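Protein-glutaminase (Chryseobacterium proteolyticum, PDB 2ZK9) deamidates glutamine side chains within proteins, hydrolysing their amides to leave glutamate and release ammonia. Local coordinates at residues Y58-K70 against A79-K91. Numbering follows the deposited sequence. Where two conformers were deposited one is given.
Sequences YDCEKQFVYGNLK and AWSYHVAILVSYK
Strands 61-66 and 82-91 pair antiparallel, with two backbone hydrogen bonds at each of Glu61-Leu87, Gln63-Ala85 and Val65-His83; past a beta bulge and a corner in both segments, Leu69 and Trp80 pair in the same way within the hairpin of strands 69-72 and 77-80. At the corner Gly67 N bonds Ser81 O, and Gly67 has backbone angles that would press a CB against the preceding carbonyl.

Phe64 and Val84 lie side by side. Val84 CG2 sits over one ring face, 3.6 Å from the Phe64 centroid, a CH-pi contact, while Phe64 CD1 turns the ring edge to Tyr82 CD2 at 4.2 Å. Cut back to an alanine here, the strand is likely to lose the ring that Val84 CG2 covers, opening a gap beside Tyr82. Farther along this face, Tyr66 CD1 packs on Tyr82 CB at 3.7 Å.

Leu69 and Trp80 of the hairpin pack against the side bearing Val65 and His83. With CG anti to the carbonyl carbon (chi1 -53°) and chi2 extended, Leu69 carries CD1 to Tyr82 C at 3.6 Å, while its CB stays at the indole edge. Glu61 runs alongside Leu87; OE1 is held by Lys99 and by a water shared with Leu87 O and Ser89 OG. Trp80 CH2 stands over the centre of the His83 ring, whose NE2 is hydrogen-bonded to Asp103 OD2; His83 also touches Cys42, consistent with a papain-like Cys-His-Asp catalytic triad whose histidine this strand pairing probably positions.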
# COMPACT_ATOMS: atom_id res chain seq x y z
N TYR A 58 3.95 8.43 13.85
CA TYR A 58 3.48 7.06 13.94
C TYR A 58 4.26 6.13 13.04
O TYR A 58 4.72 6.50 11.96
CB TYR A 58 1.97 6.96 13.58
CG TYR A 58 1.16 7.87 14.48
CD1 TYR A 58 0.57 9.02 14.02
CD2 TYR A 58 1.02 7.54 15.81
CE1 TYR A 58 -0.15 9.83 14.83
CE2 TYR A 58 0.35 8.39 16.68
CZ TYR A 58 -0.24 9.54 16.16
OH TYR A 58 -0.95 10.37 16.99
N ASP A 59 4.33 4.87 13.44
CA ASP A 59 4.76 3.81 12.57
C ASP A 59 3.58 2.83 12.37
O ASP A 59 2.51 3.03 12.95
CB ASP A 59 6.04 3.13 13.06
CG ASP A 59 6.91 2.50 11.99
OD1 ASP A 59 6.45 2.37 10.84
OD2 ASP A 59 8.09 2.18 12.29
N CYS A 60 3.79 1.85 11.55
CA CYS A 60 2.82 0.84 11.22
C CYS A 60 3.55 -0.45 10.88
O CYS A 60 4.77 -0.50 10.84
CB CYS A 60 1.97 1.31 10.06
SG CYS A 60 2.89 1.68 8.55
N GLU A 61 2.74 -1.48 10.64
CA GLU A 61 3.24 -2.71 10.03
C GLU A 61 3.03 -2.67 8.55
O GLU A 61 2.27 -1.82 8.01
CB GLU A 61 2.50 -3.92 10.65
CG GLU A 61 2.94 -4.19 12.09
CD GLU A 61 2.03 -5.21 12.72
OE1 GLU A 61 0.88 -4.87 13.09
OE2 GLU A 61 2.43 -6.43 12.78
N LYS A 62 3.61 -3.60 7.83
CA LYS A 62 3.21 -3.99 6.47
C LYS A 62 2.46 -5.30 6.58
O LYS A 62 2.83 -6.15 7.40
CB LYS A 62 4.38 -4.16 5.53
CG LYS A 62 5.29 -2.97 5.33
CD LYS A 62 4.64 -1.82 4.59
CE LYS A 62 5.49 -0.58 4.54
NZ LYS A 62 6.78 -0.88 3.88
N GLN A 63 1.49 -5.51 5.70
CA GLN A 63 1.04 -6.87 5.43
C GLN A 63 1.36 -7.18 3.97
O GLN A 63 1.01 -6.41 3.08
CB GLN A 63 -0.45 -7.08 5.70
CG GLN A 63 -0.86 -8.54 5.57
CD GLN A 63 -2.23 -8.86 6.08
OE1 GLN A 63 -3.16 -9.13 5.32
NE2 GLN A 63 -2.42 -8.78 7.40
N PHE A 64 2.03 -8.31 3.77
CA PHE A 64 2.31 -8.87 2.47
C PHE A 64 1.39 -10.04 2.23
O PHE A 64 1.25 -10.89 3.11
CB PHE A 64 3.76 -9.35 2.37
CG PHE A 64 4.77 -8.24 2.42
CD1 PHE A 64 5.27 -7.66 1.25
CD2 PHE A 64 5.25 -7.73 3.62
CE1 PHE A 64 6.16 -6.62 1.27
CE2 PHE A 64 6.15 -6.68 3.66
CZ PHE A 64 6.62 -6.11 2.47
N VAL A 65 0.79 -10.12 1.04
CA VAL A 65 -0.02 -11.27 0.67
C VAL A 65 0.54 -11.81 -0.63
O VAL A 65 0.98 -11.04 -1.48
CB VAL A 65 -1.53 -10.85 0.57
CG1 VAL A 65 -1.81 -9.75 -0.42
CG2 VAL A 65 -2.38 -12.07 0.24
N TYR A 66 0.54 -13.11 -0.78
CA TYR A 66 1.17 -13.81 -1.86
C TYR A 66 0.21 -14.83 -2.49
O TYR A 66 -0.58 -15.40 -1.77
CB TYR A 66 2.40 -14.60 -1.37
CG TYR A 66 3.39 -13.79 -0.56
CD1 TYR A 66 4.46 -13.15 -1.14
CD2 TYR A 66 3.22 -13.66 0.80
CE1 TYR A 66 5.36 -12.39 -0.38
CE2 TYR A 66 4.10 -12.92 1.54
CZ TYR A 66 5.17 -12.28 0.96
OH TYR A 66 6.05 -11.58 1.78
N GLY A 67 0.31 -15.02 -3.80
CA GLY A 67 -0.52 -16.03 -4.41
C GLY A 67 -0.73 -15.81 -5.86
O GLY A 67 0.02 -15.09 -6.50
N ASN A 68 -1.80 -16.41 -6.36
CA ASN A 68 -2.32 -16.14 -7.70
C ASN A 68 -3.31 -14.98 -7.52
O ASN A 68 -4.51 -15.19 -7.38
CB ASN A 68 -3.02 -17.37 -8.24
CG ASN A 68 -3.63 -17.14 -9.60
OD1 ASN A 68 -3.18 -16.28 -10.35
ND2 ASN A 68 -4.66 -17.87 -9.92
N LEU A 69 -2.79 -13.76 -7.42
CA LEU A 69 -3.61 -12.61 -7.01
C LEU A 69 -4.17 -11.91 -8.24
O LEU A 69 -3.56 -11.83 -9.29
CB LEU A 69 -2.78 -11.64 -6.18
CG LEU A 69 -2.05 -12.23 -5.00
CD1 LEU A 69 -1.35 -11.10 -4.23
CD2 LEU A 69 -2.98 -13.01 -4.06
N LYS A 70 -5.38 -11.36 -8.06
CA LYS A 70 -6.13 -10.66 -9.08
C LYS A 70 -6.88 -9.52 -8.41
O LYS A 70 -7.52 -9.74 -7.39
CB LYS A 70 -7.17 -11.61 -9.72
CG LYS A 70 -6.68 -12.85 -10.37
CD LYS A 70 -5.90 -12.62 -11.59
CE LYS A 70 -5.50 -13.93 -12.35
NZ LYS A 70 -6.74 -14.70 -12.76
N ALA A 79 -3.06 -8.64 -12.48
CA ALA A 79 -2.63 -9.89 -11.87
C ALA A 79 -1.31 -9.62 -11.18
O ALA A 79 -0.42 -8.95 -11.71
CB ALA A 79 -2.48 -10.96 -12.90
N TRP A 80 -1.18 -10.21 -9.99
CA TRP A 80 -0.02 -10.05 -9.14
C TRP A 80 0.43 -11.37 -8.55
O TRP A 80 -0.39 -12.23 -8.33
CB TRP A 80 -0.41 -9.14 -8.01
CG TRP A 80 -0.75 -7.73 -8.24
CD1 TRP A 80 -0.24 -6.83 -9.15
CD2 TRP A 80 -1.74 -7.05 -7.44
NE1 TRP A 80 -0.86 -5.62 -8.94
CE2 TRP A 80 -1.76 -5.72 -7.90
CE3 TRP A 80 -2.58 -7.40 -6.37
CZ2 TRP A 80 -2.60 -4.79 -7.32
CZ3 TRP A 80 -3.39 -6.44 -5.81
CH2 TRP A 80 -3.36 -5.16 -6.28
N SER A 81 1.73 -11.46 -8.22
CA SER A 81 2.23 -12.56 -7.42
C SER A 81 2.25 -12.19 -5.95
O SER A 81 2.29 -13.10 -5.09
CB SER A 81 3.61 -12.97 -7.87
OG SER A 81 4.53 -11.91 -7.82
N TYR A 82 2.26 -10.91 -5.61
CA TYR A 82 2.19 -10.46 -4.23
C TYR A 82 1.58 -9.05 -4.25
O TYR A 82 1.59 -8.38 -5.25
CB TYR A 82 3.52 -10.47 -3.47
CG TYR A 82 4.37 -9.28 -3.73
CD1 TYR A 82 5.17 -9.18 -4.87
CD2 TYR A 82 4.41 -8.19 -2.85
CE1 TYR A 82 5.94 -8.04 -5.06
CE2 TYR A 82 5.15 -7.10 -3.03
CZ TYR A 82 5.92 -7.00 -4.15
OH TYR A 82 6.70 -5.89 -4.30
N HIS A 83 1.12 -8.64 -3.06
CA HIS A 83 0.72 -7.28 -2.85
C HIS A 83 1.09 -6.90 -1.41
O HIS A 83 1.30 -7.76 -0.55
CB HIS A 83 -0.80 -7.11 -3.13
CG HIS A 83 -1.26 -5.66 -3.10
ND1 HIS A 83 -0.52 -4.66 -3.65
CD2 HIS A 83 -2.36 -5.14 -2.56
CE1 HIS A 83 -1.18 -3.54 -3.46
NE2 HIS A 83 -2.35 -3.79 -2.80
N VAL A 84 1.18 -5.61 -1.14
CA VAL A 84 1.54 -5.10 0.15
C VAL A 84 0.77 -3.79 0.39
O VAL A 84 0.56 -3.02 -0.55
CB VAL A 84 3.08 -4.90 0.29
CG1 VAL A 84 3.65 -3.98 -0.76
CG2 VAL A 84 3.45 -4.44 1.68
N ALA A 85 0.43 -3.54 1.64
CA ALA A 85 -0.10 -2.29 2.09
C ALA A 85 0.28 -2.10 3.56
O ALA A 85 0.91 -2.94 4.17
CB ALA A 85 -1.60 -2.20 1.85
N ILE A 86 -0.08 -0.93 4.11
CA ILE A 86 0.21 -0.66 5.52
C ILE A 86 -0.92 -1.16 6.38
O ILE A 86 -2.10 -1.04 6.04
CB ILE A 86 0.52 0.84 5.77
CG1 ILE A 86 -0.62 1.80 5.44
CG2 ILE A 86 1.82 1.21 5.07
CD1 ILE A 86 -0.43 3.17 6.04
N LEU A 87 -0.54 -1.73 7.52
CA LEU A 87 -1.42 -2.30 8.52
C LEU A 87 -1.26 -1.47 9.79
O LEU A 87 -0.21 -1.54 10.44
CB LEU A 87 -1.09 -3.78 8.75
CG LEU A 87 -1.97 -4.49 9.75
CD1 LEU A 87 -3.39 -4.66 9.23
CD2 LEU A 87 -1.37 -5.82 10.14
N VAL A 88 -2.24 -0.61 10.07
CA VAL A 88 -2.18 0.40 11.10
C VAL A 88 -2.92 -0.07 12.34
O VAL A 88 -4.00 -0.62 12.28
CB VAL A 88 -2.81 1.69 10.56
CG1 VAL A 88 -2.66 2.87 11.54
CG2 VAL A 88 -2.17 2.06 9.23
N SER A 89 -2.29 0.10 13.51
CA SER A 89 -2.91 -0.18 14.76
C SER A 89 -3.40 1.10 15.40
O SER A 89 -2.71 2.11 15.35
CB SER A 89 -1.89 -0.78 15.72
OG SER A 89 -1.49 -2.10 15.31
N TYR A 90 -4.59 1.07 16.01
CA TYR A 90 -5.16 2.24 16.63
C TYR A 90 -6.05 1.80 17.78
O TYR A 90 -6.52 0.68 17.82
CB TYR A 90 -5.95 3.10 15.60
CG TYR A 90 -7.10 2.28 15.06
CD1 TYR A 90 -6.87 1.30 14.08
CD2 TYR A 90 -8.38 2.44 15.56
CE1 TYR A 90 -7.93 0.56 13.62
CE2 TYR A 90 -9.42 1.68 15.10
CZ TYR A 90 -9.19 0.74 14.12
OH TYR A 90 -10.26 -0.03 13.68
N LYS A 91 -6.26 2.74 18.70
CA LYS A 91 -7.17 2.50 19.81
C LYS A 91 -8.60 2.89 19.44
O LYS A 91 -8.87 3.99 18.97
CB LYS A 91 -6.72 3.30 21.03
CG LYS A 91 -5.54 2.72 21.78
CD LYS A 91 -5.75 1.32 22.27
CE LYS A 91 -4.68 0.80 23.22
NZ LYS A 91 -5.03 -0.60 23.66
O HOH W 1 0.11 1.79 13.44
O HOH W 2 0.14 -2.28 13.14